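Long-range contact in cyclohexadienyl dehydratase (Synthetic construct, PDB 5JOS), which probably converts prephenate to phenylpyruvate and arogenate to phenylalanine, as a reconstructed ancestral enzyme built on a periplasmic solute-binding fold: residues A100-K111 with F204-K215. Numbering follows the deposited sequence.
Sequences ADFSDPYMTFGK and FTHSEKGYMMPK
Tyr106 and Tyr211 form an offset stack, planes at 10° and centroids 4.2 Å apart, with Tyr211 OH over the centre of the Tyr106 ring. Lys209 CB covers the opposite face of Tyr106, 3.6 Å from its CZ. CG of Tyr106 lies between its backbone N and carbonyl carbon (chi1 61°), which turns the ring in between these two partners. Were Tyr106 an alanine, a gap would probably open between Lys209 CB and Tyr211, whose ring would lose its stacking partner. Beside the stack, Ser103 OG accepts a nearly straight bond from Tyr211 N (2.9 Å) and donates to Asp104 O. Met212 CG sits over one face of Phe102, 3.7 Å from CZ, while Ser207 CB lies over Phe109, 3.6 Å from its CZ. Antiparallel backbone bonds join Asp101 to Met213 and Phe109 to Ser207; at a classic beta bulge Phe109 O accepts from both His206 N and Ser207 N, and the His206 ring lies over Gly110 CA. Asp49 and Tyr237 bind Tyr211 OH; Gly89 and Tyr33 hold Lys209 NZ. Strand 205-213 is central between 101-102 and 107-109, Met213 packing on helix 218-233 and Met212 on helix 74-79; past Gly110 the chain enters strand 111-116 of the five-stranded sheet, consistent with a family 3 interdomain hinge.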
loop_
_atom_site.group_PDB
_atom_site.type_symbol
_atom_site.label_atom_id
_atom_site.label_comp_id
_atom_site.label_asym_id
_atom_site.label_seq_id
_atom_site.Cartn_x
_atom_site.Cartn_y
_atom_site.Cartn_z
ATOM N N ALA A 100 1.088 -3.077 -18.495
ATOM C CA ALA A 100 1.196 -1.694 -17.962
ATOM C C ALA A 100 2.556 -1.471 -17.351
ATOM O O ALA A 100 3.270 -2.420 -17.070
ATOM C CB ALA A 100 0.143 -1.433 -16.928
ATOM N N ASP A 101 2.976 -0.227 -17.246
ATOM C CA ASP A 101 4.192 0.084 -16.540
ATOM C C ASP A 101 3.758 0.552 -15.103
ATOM O O ASP A 101 2.760 1.232 -14.909
ATOM C CB ASP A 101 4.921 1.262 -17.202
ATOM C CG ASP A 101 5.761 0.906 -18.448
ATOM O OD1 ASP A 101 6.245 -0.246 -18.529
ATOM O OD2 ASP A 101 5.938 1.829 -19.329
ATOM N N PHE A 102 4.559 0.253 -14.111
ATOM C CA PHE A 102 4.348 0.748 -12.760
ATOM C C PHE A 102 5.456 1.724 -12.345
ATOM O O PHE A 102 6.612 1.492 -12.651
ATOM C CB PHE A 102 4.342 -0.444 -11.823
ATOM C CG PHE A 102 3.022 -1.145 -11.749
ATOM C CD1 PHE A 102 2.082 -0.745 -10.849
ATOM C CD2 PHE A 102 2.775 -2.242 -12.507
ATOM C CE1 PHE A 102 0.896 -1.401 -10.693
ATOM C CE2 PHE A 102 1.555 -2.911 -12.395
ATOM C CZ PHE A 102 0.627 -2.498 -11.488
ATOM N N SER A 103 5.076 2.786 -11.652
ATOM C CA SER A 103 5.982 3.568 -10.852
ATOM C C SER A 103 6.765 2.719 -9.889
ATOM O O SER A 103 6.372 1.642 -9.567
ATOM C CB SER A 103 5.188 4.593 -10.033
ATOM O OG SER A 103 4.515 4.091 -8.926
ATOM N N ASP A 104 7.830 3.290 -9.357
ATOM C CA ASP A 104 8.447 2.741 -8.177
ATOM C C ASP A 104 7.390 2.637 -7.049
ATOM O O ASP A 104 6.382 3.347 -7.066
ATOM C CB ASP A 104 9.589 3.624 -7.689
ATOM C CG ASP A 104 10.706 3.701 -8.653
ATOM O OD1 ASP A 104 10.938 2.754 -9.377
ATOM O OD2 ASP A 104 11.379 4.719 -8.646
ATOM N N PRO A 105 7.637 1.776 -6.076
ATOM C CA PRO A 105 6.586 1.429 -5.129
ATOM C C PRO A 105 6.431 2.515 -4.131
ATOM O O PRO A 105 7.374 3.152 -3.780
ATOM C CB PRO A 105 7.093 0.130 -4.520
ATOM C CG PRO A 105 8.575 0.114 -4.772
ATOM C CD PRO A 105 8.735 0.778 -6.097
ATOM N N TYR A 106 5.222 2.834 -3.735
ATOM C CA TYR A 106 5.064 3.788 -2.650
ATOM C C TYR A 106 4.651 3.168 -1.304
ATOM O O TYR A 106 4.559 3.877 -0.284
ATOM C CB TYR A 106 4.040 4.875 -3.021
ATOM C CG TYR A 106 2.672 4.389 -3.300
ATOM C CD1 TYR A 106 2.328 3.975 -4.554
ATOM C CD2 TYR A 106 1.694 4.365 -2.333
ATOM C CE1 TYR A 106 1.065 3.485 -4.816
ATOM C CE2 TYR A 106 0.432 3.902 -2.598
ATOM C CZ TYR A 106 0.115 3.511 -3.865
ATOM O OH TYR A 106 -1.142 3.107 -4.218
ATOM N N MET A 107 4.395 1.862 -1.326
ATOM C CA MET A 107 4.169 1.101 -0.140
ATOM C C MET A 107 4.575 -0.326 -0.374
ATOM O O MET A 107 4.347 -0.910 -1.477
ATOM C CB MET A 107 2.658 1.127 0.196
ATOM C CG MET A 107 2.397 0.626 1.596
ATOM S SD MET A 107 0.615 0.659 1.807
ATOM C CE MET A 107 0.380 2.458 1.753
ATOM N N THR A 108 5.154 -0.919 0.660
ATOM C CA THR A 108 5.418 -2.369 0.691
ATOM C C THR A 108 4.558 -3.060 1.733
ATOM O O THR A 108 4.184 -2.446 2.701
ATOM C CB THR A 108 6.868 -2.685 0.930
ATOM O OG1 THR A 108 7.304 -2.055 2.125
ATOM C CG2 THR A 108 7.743 -2.053 -0.208
ATOM N N PHE A 109 4.134 -4.265 1.455
ATOM C CA PHE A 109 3.305 -4.963 2.373
ATOM C C PHE A 109 3.427 -6.460 2.260
ATOM O O PHE A 109 4.049 -6.943 1.341
ATOM C CB PHE A 109 1.847 -4.494 2.182
ATOM C CG PHE A 109 1.163 -4.962 0.929
ATOM C CD1 PHE A 109 1.266 -4.235 -0.244
ATOM C CD2 PHE A 109 0.360 -6.032 0.945
ATOM C CE1 PHE A 109 0.625 -4.659 -1.385
ATOM C CE2 PHE A 109 -0.302 -6.470 -0.184
ATOM C CZ PHE A 109 -0.180 -5.766 -1.354
ATOM N N GLY A 110 2.859 -7.199 3.229
ATOM C CA GLY A 110 2.682 -8.629 3.109
ATOM C C GLY A 110 2.183 -9.171 4.405
ATOM O O GLY A 110 0.998 -9.179 4.622
ATOM N N LYS A 111 3.104 -9.616 5.249
ATOM C CA LYS A 111 2.843 -9.893 6.628
ATOM C C LYS A 111 3.359 -8.757 7.492
ATOM O O LYS A 111 4.393 -8.206 7.210
ATOM C CB LYS A 111 3.553 -11.174 7.028
ATOM C CG LYS A 111 3.210 -12.420 6.187
ATOM C CD LYS A 111 1.744 -12.743 6.188
ATOM C CE LYS A 111 1.385 -14.039 5.455
ATOM N NZ LYS A 111 -0.151 -14.054 5.422
ATOM N N PHE A 204 9.201 -9.987 5.811
ATOM C CA PHE A 204 7.753 -9.873 6.118
ATOM C C PHE A 204 6.967 -9.390 4.875
ATOM O O PHE A 204 5.941 -9.960 4.502
ATOM C CB PHE A 204 7.540 -8.907 7.275
ATOM C CG PHE A 204 7.970 -9.426 8.617
ATOM C CD1 PHE A 204 9.299 -9.374 9.041
ATOM C CD2 PHE A 204 7.038 -9.965 9.494
ATOM C CE1 PHE A 204 9.676 -9.890 10.306
ATOM C CE2 PHE A 204 7.400 -10.444 10.754
ATOM C CZ PHE A 204 8.721 -10.401 11.163
ATOM N N THR A 205 7.512 -8.372 4.228
ATOM C CA THR A 205 6.905 -7.772 3.044
ATOM C C THR A 205 7.112 -8.675 1.848
ATOM O O THR A 205 8.064 -9.376 1.813
ATOM C CB THR A 205 7.520 -6.447 2.714
ATOM O OG1 THR A 205 8.881 -6.619 2.512
ATOM C CG2 THR A 205 7.326 -5.477 3.802
ATOM N N HIS A 206 6.129 -8.760 0.960
ATOM C CA HIS A 206 6.256 -9.600 -0.230
ATOM C C HIS A 206 5.616 -8.975 -1.430
ATOM O O HIS A 206 5.650 -9.528 -2.486
ATOM C CB HIS A 206 5.685 -11.028 -0.030
ATOM C CG HIS A 206 4.254 -11.099 0.395
ATOM N ND1 HIS A 206 3.215 -10.486 -0.274
ATOM C CD2 HIS A 206 3.681 -11.786 1.409
ATOM C CE1 HIS A 206 2.084 -10.725 0.355
ATOM N NE2 HIS A 206 2.344 -11.537 1.359
ATOM N N SER A 207 4.927 -7.868 -1.245
ATOM C CA SER A 207 4.321 -7.182 -2.309
ATOM C C SER A 207 4.508 -5.657 -2.239
ATOM O O SER A 207 5.004 -5.103 -1.284
ATOM C CB SER A 207 2.836 -7.480 -2.387
ATOM O OG SER A 207 2.597 -8.861 -2.386
ATOM N N GLU A 208 4.038 -4.989 -3.269
ATOM C CA GLU A 208 4.088 -3.539 -3.290
ATOM C C GLU A 208 2.964 -2.912 -4.075
ATOM O O GLU A 208 2.268 -3.569 -4.894
ATOM C CB GLU A 208 5.478 -3.110 -3.821
ATOM C CG GLU A 208 5.740 -3.492 -5.222
ATOM C CD GLU A 208 7.214 -3.295 -5.703
ATOM O OE1 GLU A 208 8.163 -3.565 -4.968
ATOM O OE2 GLU A 208 7.401 -2.800 -6.827
ATOM N N LYS A 209 2.747 -1.644 -3.800
ATOM C CA LYS A 209 1.751 -0.875 -4.484
ATOM C C LYS A 209 2.483 0.138 -5.334
ATOM O O LYS A 209 3.482 0.733 -4.902
ATOM C CB LYS A 209 0.904 -0.009 -3.514
ATOM C CG LYS A 209 0.182 -0.668 -2.330
ATOM C CD LYS A 209 -0.865 -1.538 -2.826
ATOM C CE LYS A 209 -1.818 -1.956 -1.707
ATOM N NZ LYS A 209 -2.800 -2.827 -2.440
ATOM N N GLY A 210 1.895 0.445 -6.477
ATOM C CA GLY A 210 2.524 1.371 -7.409
ATOM C C GLY A 210 1.423 2.051 -8.180
ATOM O O GLY A 210 0.223 1.650 -8.133
ATOM N N TYR A 211 1.797 3.128 -8.864
ATOM C CA TYR A 211 0.870 3.804 -9.801
ATOM C C TYR A 211 1.044 3.224 -11.217
ATOM O O TYR A 211 2.116 3.073 -11.707
ATOM C CB TYR A 211 1.002 5.323 -9.732
ATOM C CG TYR A 211 0.823 5.807 -8.300
ATOM C CD1 TYR A 211 -0.297 5.533 -7.609
ATOM C CD2 TYR A 211 1.813 6.493 -7.656
ATOM C CE1 TYR A 211 -0.447 5.953 -6.294
ATOM C CE2 TYR A 211 1.656 6.958 -6.360
ATOM C CZ TYR A 211 0.547 6.631 -5.673
ATOM O OH TYR A 211 0.416 6.990 -4.346
ATOM N N MET A 212 -0.064 2.923 -11.851
ATOM C CA MET A 212 -0.035 2.188 -13.079
ATOM C C MET A 212 -0.228 3.088 -14.262
ATOM O O MET A 212 -1.180 3.861 -14.295
ATOM C CB MET A 212 -1.169 1.186 -13.045
ATOM C CG MET A 212 -0.902 -0.081 -13.783
ATOM S SD MET A 212 -2.152 -1.399 -13.696
ATOM C CE MET A 212 -3.707 -0.630 -13.934
ATOM N N MET A 213 0.684 2.980 -15.226
ATOM C CA MET A 213 0.746 3.843 -16.414
ATOM C C MET A 213 0.732 3.023 -17.725
ATOM O O MET A 213 1.187 1.860 -17.728
ATOM C CB MET A 213 2.059 4.694 -16.362
ATOM C CG MET A 213 1.890 5.896 -15.450
ATOM S SD MET A 213 3.383 6.779 -14.923
ATOM C CE MET A 213 3.853 5.601 -13.733
ATOM N N PRO A 214 0.216 3.589 -18.821
ATOM C CA PRO A 214 0.282 2.806 -20.079
ATOM C C PRO A 214 1.725 2.629 -20.494
ATOM O O PRO A 214 2.560 3.463 -20.262
ATOM C CB PRO A 214 -0.502 3.649 -21.089
ATOM C CG PRO A 214 -0.478 5.024 -20.528
ATOM C CD PRO A 214 -0.441 4.892 -19.034
ATOM N N LYS A 215 2.038 1.456 -20.996
ATOM C CA LYS A 215 3.378 1.142 -21.514
ATOM C C LYS A 215 3.928 2.072 -22.586
ATOM O O LYS A 215 3.214 2.617 -23.460
ATOM C CB LYS A 215 3.420 -0.280 -22.064
ATOM C CG LYS A 215 3.740 -1.376 -21.034
ATOM C CD LYS A 215 3.814 -2.668 -21.839
ATOM C CE LYS A 215 4.873 -3.622 -21.368
ATOM N NZ LYS A 215 4.547 -3.993 -19.994
HETATM O O HOH W 1 4.773 4.309 -19.073
HETATM O O HOH W 2 7.783 -0.727 -9.495
HETATM O O HOH W 3 -2.094 2.746 -6.963
HETATM O O HOH W 4 0.135 -12.448 2.739
#